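Local coordinates for outer membrane protein SusF (PDB 4FE9) that binds starch at the cell surface through its carbohydrate-binding modules, before the glycan is transported into the periplasm for degradation, at residues I325-E328 with S329-L332; Q384-E387 with Q388-F391; K89-L92 with A93-D96; G424-W427 with K428-I432. All blocks are in the same frame, centred on the assembly; numbering follows the deposited sequence.

Contact 1 (I325-E328 with S329-L332); sequences ISQE and SKDL
K330 N donates to S326 O, D331 N to Q327 O and L332 N to E328 O: three successive i to i+4 bonds that open helix 327-333 behind its N-cap residue, S326. The shortest spans 2.7 Å between L332 N and E328 O. At the first turn S326 OG bonds E328 OE1 at 2.8 Å, reaching it from above the carboxylate plane. Along the outside, Q327 runs forward over one turn. Its CG is anti to the backbone N (chi1 -170°) and the chain bends at chi2, which brings NE2 within 2.8 Å of D331 OD2; this oxygen lies in the amide plane, while the N-H descends on the carboxylate from above. Q327 OE1 accepts from a water that in turn takes a bond from K330 NZ at 2.6 Å, so the amide is held at both ends. Extended beyond CG, K330 crosses I325 at about a right angle, its CG 4.0 Å from I325 CG2. An alanine at K330 would take away the ammonium group, and the water would probably be less firmly placed and the Q327 amide freer to turn. Inward, S329 OG bonds F365 N and E364 OE1 receives S326 N, fastening the helix start to strand 360-366, while I325 and S329 pack on L335.

Contact 2 (Q384-E387 with Q388-F391); sequences QLVE and QDLF. With NA (sodium ion), chain I.
D389, its side chain alongside that of V386 and pointing the same way, binds a sodium ion through OD2 at 2.2 Å, with V386 CG2 3.7 Å from that same oxygen. The carboxylate thus has a hydrocarbon neighbour on the loop as well as the cation. A water that accepts from L385 N stands 2.6 Å from D389 OD2, bringing the backbone of the earlier residues into touch with the metal ligand. Two overlapping turns carry D389 to its place: D389 N bonds V386 O at 3.1 Å, and L390 N bonds E387 O at 3.3 Å. In both, the donor stands well above the carbonyl plane, by 57° in the first, in keeping with the tight i to i+3 span. L390 CB sits 3.2 Å from E387 O as the chain leaves the second turn. Q388 folds back over the turn, its CG beside the backbone N and its chain bent at chi2 (71°), which leaves OE1 3.7 Å from V386 CB. Beyond the turns, L390 packs on Y371, and F391 goes inward onto I414, V458 and L460. S377 OG and the carbonyl oxygens of Y378, G380 and A383 complete the sodium site: an all-oxygen ligand set, largely of main-chain carbonyls, of the kind common for sodium, held in the loop that follows strand 371-374 in the third carbohydrate-binding module.

Contact 3 (K89-L92 with A93-D96); sequences KVAL and AQLD
The flat amide of Q94 meets the methyl of A91 obliquely at its oxygen end, with A91 CB 3.7 Å from Q94 OE1; no aromatic ring takes part. The same OE1 receives a bond from a water at 2.7 Å, and this water accepts from A91 N. Q94 gets there because its CG lies beside its own backbone N (chi1 -56°) and the chain is then extended, running back along the helix start toward the strand. D96, the other flat group, turns its carboxylate elsewhere, where OD1 bonds Q100 NE2 one turn further on. A91 occupies the N-cap of helix 92-102, and Q94 is the third residue after it, the position whose side chain in a capping box bonds the N-cap backbone N-H. Here water stands in between and the methyl of A91 has no acceptor to return the bond to Q94 N, so the arrangement recalls only one half of that motif. A91 O is gripped twice, by L95 N at 3.0 Å and, weakly, by Q94 N. D96 N follows with a nearly straight bond of 2.9 Å to L92 O. On the inner side, V90 CG2 rests against both CB and CD2 of L95, each 4.0 Å away, the two side chains meeting at a slant. Strand 87-91 pairs antiparallel with strand 48-57 in the N-terminal domain, and the chain passes from it directly into the helix. L92 and L95 both lie on I39 and V49, and L95 also reaches L140, packing the first helical turn against strands 38-40, 48-57 and 128-141.

Contact 4 (G424-W427 with K428-I432); sequences GDWW and KTEFI
K428 runs alongside W427 and D425, touching one or the other at every step. Its CB lies 3.3 Å from D425 O. CG, beside the backbone N, stands over a face of W427, 3.7 Å from the centroid of the six-membered ring and 15° off its normal, a CH-pi contact. CD passes D425 CB at 3.6 Å. CE has the indole on one hand, 3.6 Å from W427 CH2, and the carboxylate on the other. At the tip, NZ forms a salt bridge with D425 OD2, weak as a hydrogen bond at 3.3 Å. An alanine in place of W427 would remove the surface beneath CG and CE, and the lysine chain would probably turn more freely and hold D425 less well. The backbone beneath is a 3-10 turn: K428 N bonds D425 O at 3.0 Å and T429 N bonds W426 O. A water links D425 O to T429 OG1, which also bonds V416 O. E430 OE1 approaches W426 CZ3 obliquely while the carboxylate makes salt bridges to R413 and R441. W426 packs on C415 of strand 410-415, partner of strand 430-434, and T429 and F431 touch W296 of strand 294-301, in the second carbohydrate-binding module.

In the fold
All four contacts are local, yet their settings differ. Contact 2 is a surface loop, its one buried touching residue being the metal ligand; the other three are partly buried. Contacts 1 and 3 both start helices, in the second carbohydrate-binding module and the N-terminal domain respectively, but contact 1 is knit by polar side chains and contact 3 leans on leucines and a valine. Contacts 2 and 4 belong to the third module and touch through Q384 OE1 and W426 CD1, 3.9 Å apart; one supplies a cation ligand, the other combines an aromatic face with charged pairs. Contacts 2 and 3 lie about 61 Å apart between centres, on opposite sides of the chain's centre.

Contact 1 (I325-E328 with S329-L332)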
loop_
_atom_site.group_PDB
_atom_site.type_symbol
_atom_site.label_atom_id
_atom_site.label_comp_id
_atom_site.label_asym_id
_atom_site.label_seq_id
_atom_site.Cartn_x
_atom_site.Cartn_y
_atom_site.Cartn_z
ATOM N N ILE A 325 3.110 5.589 7.648
ATOM C CA ILE A 325 2.759 5.892 9.033
ATOM C C ILE A 325 1.579 6.870 9.058
ATOM O O ILE A 325 1.648 7.929 8.465
ATOM C CB ILE A 325 3.977 6.490 9.804
ATOM C CG1 ILE A 325 5.187 5.544 9.706
ATOM C CG2 ILE A 325 3.613 6.767 11.276
ATOM C CD1 ILE A 325 6.435 6.022 10.439
ATOM N N SER A 326 0.437 6.374 9.487
ATOM C CA SER A 326 -0.691 7.199 9.895
ATOM C C SER A 326 -0.302 8.652 10.236
ATOM O O SER A 326 0.640 8.889 11.012
ATOM C CB SER A 326 -1.327 6.576 11.122
ATOM O OG SER A 326 -2.706 6.565 10.999
ATOM N N GLN A 327 -1.143 9.601 9.815
ATOM C CA GLN A 327 -1.122 10.943 10.415
ATOM C C GLN A 327 -1.507 10.886 11.902
ATOM O O GLN A 327 -0.884 11.558 12.732
ATOM C CB GLN A 327 -2.039 11.929 9.650
ATOM C CG GLN A 327 -1.875 13.437 10.076
ATOM C CD GLN A 327 -0.407 13.923 10.014
ATOM O OE1 GLN A 327 0.259 13.805 8.989
ATOM N NE2 GLN A 327 0.098 14.413 11.136
ATOM N N GLU A 328 -2.487 10.028 12.227
ATOM C CA GLU A 328 -2.839 9.706 13.627
ATOM C C GLU A 328 -1.617 9.375 14.446
ATOM O O GLU A 328 -1.385 9.973 15.483
ATOM C CB GLU A 328 -3.821 8.531 13.698
ATOM C CG GLU A 328 -5.219 8.845 13.200
ATOM C CD GLU A 328 -5.329 8.825 11.641
ATOM O OE1 GLU A 328 -4.278 8.934 10.937
ATOM O OE2 GLU A 328 -6.470 8.756 11.129
ATOM N N SER A 329 -0.858 8.382 14.000
ATOM C CA SER A 329 0.295 7.948 14.741
ATOM C C SER A 329 1.183 9.119 14.952
ATOM O O SER A 329 1.858 9.220 15.985
ATOM C CB SER A 329 1.073 6.862 13.974
ATOM O OG SER A 329 0.320 5.685 13.887
ATOM N N LYS A 330 1.389 9.863 13.877
ATOM C CA LYS A 330 2.388 10.922 13.876
ATOM C C LYS A 330 1.988 11.988 14.884
ATOM O O LYS A 330 2.830 12.489 15.636
ATOM C CB LYS A 330 2.506 11.550 12.487
ATOM C CG LYS A 330 3.354 10.776 11.540
ATOM C CD LYS A 330 3.319 11.403 10.190
ATOM C CE LYS A 330 4.370 10.787 9.303
ATOM N NZ LYS A 330 4.056 11.025 7.892
ATOM N N ASP A 331 0.689 12.263 14.939
ATOM C CA ASP A 331 0.119 13.221 15.878
ATOM C C ASP A 331 0.150 12.680 17.289
ATOM O O ASP A 331 0.529 13.390 18.228
ATOM C CB ASP A 331 -1.330 13.542 15.495
ATOM C CG ASP A 331 -1.423 14.441 14.266
ATOM O OD1 ASP A 331 -2.538 14.603 13.733
ATOM O OD2 ASP A 331 -0.370 14.929 13.801
ATOM N N LEU A 332 -0.333 11.448 17.466
ATOM C CA LEU A 332 -0.441 10.880 18.804
ATOM C C LEU A 332 0.912 10.858 19.515
ATOM O O LEU A 332 1.016 11.242 20.687
ATOM C CB LEU A 332 -1.064 9.479 18.759
ATOM C CG LEU A 332 -1.098 8.789 20.126
ATOM C CD1 LEU A 332 -2.160 9.431 21.013
ATOM C CD2 LEU A 332 -1.326 7.252 19.985
HETATM O O HOH W 1 1.624 11.652 7.194
#

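Contact 2 (Q384-E387 with Q388-F391)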
loop_
_atom_site.group_PDB
_atom_site.type_symbol
_atom_site.label_atom_id
_atom_site.label_comp_id
_atom_site.label_asym_id
_atom_site.label_seq_id
_atom_site.Cartn_x
_atom_site.Cartn_y
_atom_site.Cartn_z
ATOM N N GLN A 384 -17.429 -6.375 25.536
ATOM C CA GLN A 384 -16.026 -6.687 25.211
ATOM C C GLN A 384 -15.270 -5.450 24.773
ATOM O O GLN A 384 -15.695 -4.766 23.855
ATOM C CB GLN A 384 -15.955 -7.737 24.080
ATOM C CG GLN A 384 -16.171 -9.182 24.524
ATOM C CD GLN A 384 -16.221 -10.149 23.327
ATOM O OE1 GLN A 384 -15.521 -9.951 22.331
ATOM N NE2 GLN A 384 -17.088 -11.141 23.398
ATOM N N LEU A 385 -14.051 -5.306 25.280
ATOM C CA LEU A 385 -13.178 -4.193 24.907
ATOM C C LEU A 385 -13.809 -2.836 25.288
ATOM O O LEU A 385 -13.653 -1.854 24.574
ATOM C CB LEU A 385 -12.855 -4.221 23.386
ATOM C CG LEU A 385 -12.043 -5.371 22.762
ATOM C CD1 LEU A 385 -11.767 -5.091 21.254
ATOM C CD2 LEU A 385 -10.749 -5.613 23.490
ATOM N N VAL A 386 -14.563 -2.810 26.386
ATOM C CA VAL A 386 -15.269 -1.592 26.781
ATOM C C VAL A 386 -14.494 -0.824 27.819
ATOM O O VAL A 386 -13.434 -1.266 28.278
ATOM C CB VAL A 386 -16.688 -1.889 27.290
ATOM C CG1 VAL A 386 -17.580 -2.287 26.132
ATOM C CG2 VAL A 386 -16.649 -3.000 28.375
ATOM N N GLU A 387 -14.909 0.423 28.033
ATOM C CA GLU A 387 -14.171 1.369 28.884
ATOM C C GLU A 387 -13.898 0.825 30.310
ATOM O O GLU A 387 -12.847 1.082 30.887
ATOM C CB GLU A 387 -14.957 2.691 28.965
ATOM C CG GLU A 387 -14.189 3.872 29.560
ATOM C CD GLU A 387 -14.969 5.202 29.415
ATOM O OE1 GLU A 387 -16.193 5.149 29.128
ATOM O OE2 GLU A 387 -14.349 6.289 29.562
ATOM N N GLN A 388 -14.864 0.109 30.875
ATOM C CA GLN A 388 -14.732 -0.435 32.239
ATOM C C GLN A 388 -13.665 -1.528 32.339
ATOM O O GLN A 388 -13.052 -1.736 33.418
ATOM C CB GLN A 388 -16.070 -0.991 32.715
ATOM C CG GLN A 388 -17.242 -0.032 32.528
ATOM C CD GLN A 388 -17.600 0.135 31.090
ATOM O OE1 GLN A 388 -16.726 0.353 30.248
ATOM N NE2 GLN A 388 -18.883 -0.014 30.774
ATOM N N ASP A 389 -13.444 -2.236 31.226
ATOM C CA ASP A 389 -12.493 -3.349 31.210
ATOM C C ASP A 389 -11.071 -2.875 30.887
ATOM O O ASP A 389 -10.105 -3.647 30.971
ATOM C CB ASP A 389 -12.990 -4.450 30.254
ATOM C CG ASP A 389 -14.271 -5.143 30.772
ATOM O OD1 ASP A 389 -14.567 -5.025 31.976
ATOM O OD2 ASP A 389 -14.974 -5.815 29.994
ATOM N N LEU A 390 -10.919 -1.554 30.782
ATOM C CA LEU A 390 -9.617 -0.942 30.467
ATOM C C LEU A 390 -8.664 -0.905 31.661
ATOM O O LEU A 390 -9.087 -0.659 32.770
ATOM C CB LEU A 390 -9.851 0.465 29.929
ATOM C CG LEU A 390 -8.715 1.153 29.211
ATOM C CD1 LEU A 390 -8.721 0.731 27.765
ATOM C CD2 LEU A 390 -8.864 2.691 29.330
ATOM N N PHE A 391 -7.385 -1.203 31.443
ATOM C CA PHE A 391 -6.408 -1.165 32.513
ATOM C C PHE A 391 -5.966 0.295 32.657
ATOM O O PHE A 391 -5.584 0.929 31.658
ATOM C CB PHE A 391 -5.151 -1.993 32.152
ATOM C CG PHE A 391 -5.240 -3.477 32.490
ATOM C CD1 PHE A 391 -4.128 -4.127 33.000
ATOM C CD2 PHE A 391 -6.289 -4.256 32.004
ATOM C CE1 PHE A 391 -4.113 -5.523 33.163
ATOM C CE2 PHE A 391 -6.315 -5.652 32.232
ATOM C CZ PHE A 391 -5.216 -6.269 32.801
HETATM NA NA NA I . -16.528 -7.309 29.702
HETATM O O HOH W 2 -13.954 -6.703 27.799
#

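Contact 3 (K89-L92 with A93-D96)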
loop_
_atom_site.group_PDB
_atom_site.type_symbol
_atom_site.label_atom_id
_atom_site.label_comp_id
_atom_site.label_asym_id
_atom_site.label_seq_id
_atom_site.Cartn_x
_atom_site.Cartn_y
_atom_site.Cartn_z
ATOM N N LYS A 89 -1.016 19.015 -33.208
ATOM C CA LYS A 89 -1.528 17.663 -33.519
ATOM C C LYS A 89 -0.731 16.604 -32.763
ATOM O O LYS A 89 0.511 16.716 -32.632
ATOM C CB LYS A 89 -1.396 17.394 -35.010
ATOM C CG LYS A 89 -2.302 18.213 -35.894
ATOM C CD LYS A 89 -2.442 17.528 -37.238
ATOM C CE LYS A 89 -2.765 18.524 -38.323
ATOM N NZ LYS A 89 -3.478 17.893 -39.473
ATOM N N VAL A 90 -1.416 15.535 -32.336
ATOM C CA VAL A 90 -0.756 14.382 -31.777
ATOM C C VAL A 90 -1.351 13.127 -32.408
ATOM O O VAL A 90 -2.474 13.157 -32.927
ATOM C CB VAL A 90 -0.913 14.304 -30.225
ATOM C CG1 VAL A 90 -0.167 15.475 -29.546
ATOM C CG2 VAL A 90 -2.404 14.304 -29.823
ATOM N N ALA A 91 -0.610 12.020 -32.347
ATOM C CA ALA A 91 -1.148 10.729 -32.769
ATOM C C ALA A 91 -2.150 10.250 -31.711
ATOM O O ALA A 91 -1.858 10.270 -30.527
ATOM C CB ALA A 91 0.035 9.644 -32.945
ATOM N N LEU A 92 -3.359 9.927 -32.149
ATOM C CA LEU A 92 -4.409 9.515 -31.219
ATOM C C LEU A 92 -3.949 8.357 -30.321
ATOM O O LEU A 92 -4.192 8.350 -29.108
ATOM C CB LEU A 92 -5.681 9.121 -31.987
ATOM C CG LEU A 92 -6.883 8.791 -31.086
ATOM C CD1 LEU A 92 -7.114 9.883 -30.075
ATOM C CD2 LEU A 92 -8.135 8.566 -31.895
ATOM N N ALA A 93 -3.306 7.364 -30.910
ATOM C CA ALA A 93 -2.875 6.199 -30.110
ATOM C C ALA A 93 -1.942 6.629 -28.969
ATOM O O ALA A 93 -1.991 6.069 -27.880
ATOM C CB ALA A 93 -2.199 5.173 -30.995
ATOM N N GLN A 94 -1.106 7.648 -29.194
ATOM C CA GLN A 94 -0.155 8.027 -28.142
ATOM C C GLN A 94 -0.811 8.928 -27.119
ATOM O O GLN A 94 -0.445 8.903 -25.962
ATOM C CB GLN A 94 1.064 8.714 -28.715
ATOM C CG GLN A 94 1.741 7.884 -29.734
ATOM C CD GLN A 94 3.011 8.513 -30.245
ATOM O OE1 GLN A 94 3.011 9.647 -30.714
ATOM N NE2 GLN A 94 4.095 7.753 -30.212
ATOM N N LEU A 95 -1.812 9.703 -27.548
ATOM C CA LEU A 95 -2.598 10.500 -26.608
ATOM C C LEU A 95 -3.375 9.568 -25.653
ATOM O O LEU A 95 -3.383 9.758 -24.450
ATOM C CB LEU A 95 -3.575 11.398 -27.363
ATOM C CG LEU A 95 -4.445 12.323 -26.488
ATOM C CD1 LEU A 95 -3.590 13.260 -25.624
ATOM C CD2 LEU A 95 -5.370 13.152 -27.397
ATOM N N ASP A 96 -3.977 8.550 -26.227
ATOM C CA ASP A 96 -4.679 7.506 -25.467
ATOM C C ASP A 96 -3.729 6.804 -24.491
ATOM O O ASP A 96 -3.970 6.794 -23.308
ATOM C CB ASP A 96 -5.326 6.522 -26.472
ATOM C CG ASP A 96 -6.140 5.402 -25.790
ATOM O OD1 ASP A 96 -6.750 5.634 -24.721
ATOM O OD2 ASP A 96 -6.124 4.271 -26.317
HETATM O O HOH W 3 1.901 12.073 -30.953
#

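Contact 4 (G424-W427 with K428-I432)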
loop_
_atom_site.group_PDB
_atom_site.type_symbol
_atom_site.label_atom_id
_atom_site.label_comp_id
_atom_site.label_asym_id
_atom_site.label_seq_id
_atom_site.Cartn_x
_atom_site.Cartn_y
_atom_site.Cartn_z
ATOM N N GLY A 424 -13.616 -8.671 16.948
ATOM C CA GLY A 424 -13.852 -10.106 16.981
ATOM C C GLY A 424 -12.553 -10.904 17.129
ATOM O O GLY A 424 -12.560 -12.000 17.659
ATOM N N ASP A 425 -11.450 -10.336 16.637
ATOM C CA ASP A 425 -10.151 -10.995 16.634
ATOM C C ASP A 425 -9.232 -10.447 17.727
ATOM O O ASP A 425 -7.994 -10.484 17.601
ATOM C CB ASP A 425 -9.479 -10.808 15.278
ATOM C CG ASP A 425 -10.138 -11.651 14.170
ATOM O OD1 ASP A 425 -10.940 -12.561 14.496
ATOM O OD2 ASP A 425 -9.840 -11.386 12.984
ATOM N N TRP A 426 -9.833 -10.011 18.828
ATOM C CA TRP A 426 -9.056 -9.579 19.996
ATOM C C TRP A 426 -8.065 -10.659 20.441
ATOM O O TRP A 426 -6.966 -10.348 20.870
ATOM C CB TRP A 426 -9.995 -9.236 21.154
ATOM C CG TRP A 426 -10.732 -10.419 21.675
ATOM C CD1 TRP A 426 -11.906 -10.914 21.209
ATOM C CD2 TRP A 426 -10.259 -11.360 22.655
ATOM N NE1 TRP A 426 -12.234 -12.082 21.877
ATOM C CE2 TRP A 426 -11.246 -12.360 22.785
ATOM C CE3 TRP A 426 -9.119 -11.425 23.466
ATOM C CZ2 TRP A 426 -11.108 -13.448 23.664
ATOM C CZ3 TRP A 426 -8.986 -12.497 24.358
ATOM C CH2 TRP A 426 -9.984 -13.479 24.461
ATOM N N TRP A 427 -8.431 -11.933 20.250
ATOM C CA TRP A 427 -7.611 -13.044 20.797
ATOM C C TRP A 427 -6.317 -13.235 19.974
ATOM O O TRP A 427 -5.471 -14.031 20.330
ATOM C CB TRP A 427 -8.403 -14.330 20.781
ATOM C CG TRP A 427 -9.052 -14.576 19.470
ATOM C CD1 TRP A 427 -10.306 -14.184 19.094
ATOM C CD2 TRP A 427 -8.479 -15.222 18.343
ATOM N NE1 TRP A 427 -10.528 -14.514 17.789
ATOM C CE2 TRP A 427 -9.416 -15.130 17.290
ATOM C CE3 TRP A 427 -7.227 -15.820 18.091
ATOM C CZ2 TRP A 427 -9.206 -15.725 16.033
ATOM C CZ3 TRP A 427 -6.994 -16.374 16.809
ATOM C CH2 TRP A 427 -7.971 -16.291 15.796
ATOM N N LYS A 428 -6.231 -12.580 18.822
ATOM C CA LYS A 428 -4.984 -12.614 18.039
ATOM C C LYS A 428 -3.815 -11.912 18.729
ATOM O O LYS A 428 -2.665 -12.053 18.318
ATOM C CB LYS A 428 -5.219 -12.067 16.641
ATOM C CG LYS A 428 -6.055 -13.057 15.774
ATOM C CD LYS A 428 -6.449 -12.468 14.409
ATOM C CE LYS A 428 -7.210 -13.499 13.613
ATOM N NZ LYS A 428 -7.181 -13.220 12.197
ATOM N N THR A 429 -4.132 -11.084 19.715
ATOM C CA THR A 429 -3.124 -10.366 20.463
ATOM C C THR A 429 -3.452 -10.445 21.942
ATOM O O THR A 429 -3.766 -9.436 22.596
ATOM C CB THR A 429 -2.997 -8.844 19.995
ATOM O OG1 THR A 429 -4.266 -8.191 20.118
ATOM C CG2 THR A 429 -2.537 -8.761 18.515
ATOM N N GLU A 430 -3.452 -11.657 22.468
ATOM C CA GLU A 430 -3.791 -11.837 23.860
ATOM C C GLU A 430 -2.651 -12.467 24.603
ATOM O O GLU A 430 -1.635 -12.895 23.998
ATOM C CB GLU A 430 -5.104 -12.638 24.033
ATOM C CG GLU A 430 -4.966 -14.176 23.723
ATOM C CD GLU A 430 -6.074 -15.014 24.344
ATOM O OE1 GLU A 430 -6.521 -14.693 25.499
ATOM O OE2 GLU A 430 -6.412 -16.073 23.741
ATOM N N PHE A 431 -2.724 -12.377 25.922
ATOM C CA PHE A 431 -1.685 -12.917 26.759
ATOM C C PHE A 431 -2.211 -13.129 28.182
ATOM O O PHE A 431 -3.396 -12.898 28.478
ATOM C CB PHE A 431 -0.485 -11.950 26.779
ATOM C CG PHE A 431 -0.852 -10.573 27.202
ATOM C CD1 PHE A 431 -0.826 -10.221 28.543
ATOM C CD2 PHE A 431 -1.338 -9.660 26.279
ATOM C CE1 PHE A 431 -1.190 -8.947 28.948
ATOM C CE2 PHE A 431 -1.684 -8.379 26.673
ATOM C CZ PHE A 431 -1.649 -8.037 28.018
ATOM N N ILE A 432 -1.361 -13.673 29.008
ATOM C CA ILE A 432 -1.723 -14.026 30.384
ATOM C C ILE A 432 -0.415 -14.049 31.230
ATOM O O ILE A 432 0.670 -13.747 30.713
ATOM C CB ILE A 432 -2.482 -15.397 30.415
ATOM C CG1 ILE A 432 -3.303 -15.565 31.707
ATOM C CG2 ILE A 432 -1.504 -16.571 30.193
ATOM C CD1 ILE A 432 -4.360 -14.516 31.902
HETATM O O HOH W 4 -6.545 -8.126 18.373
#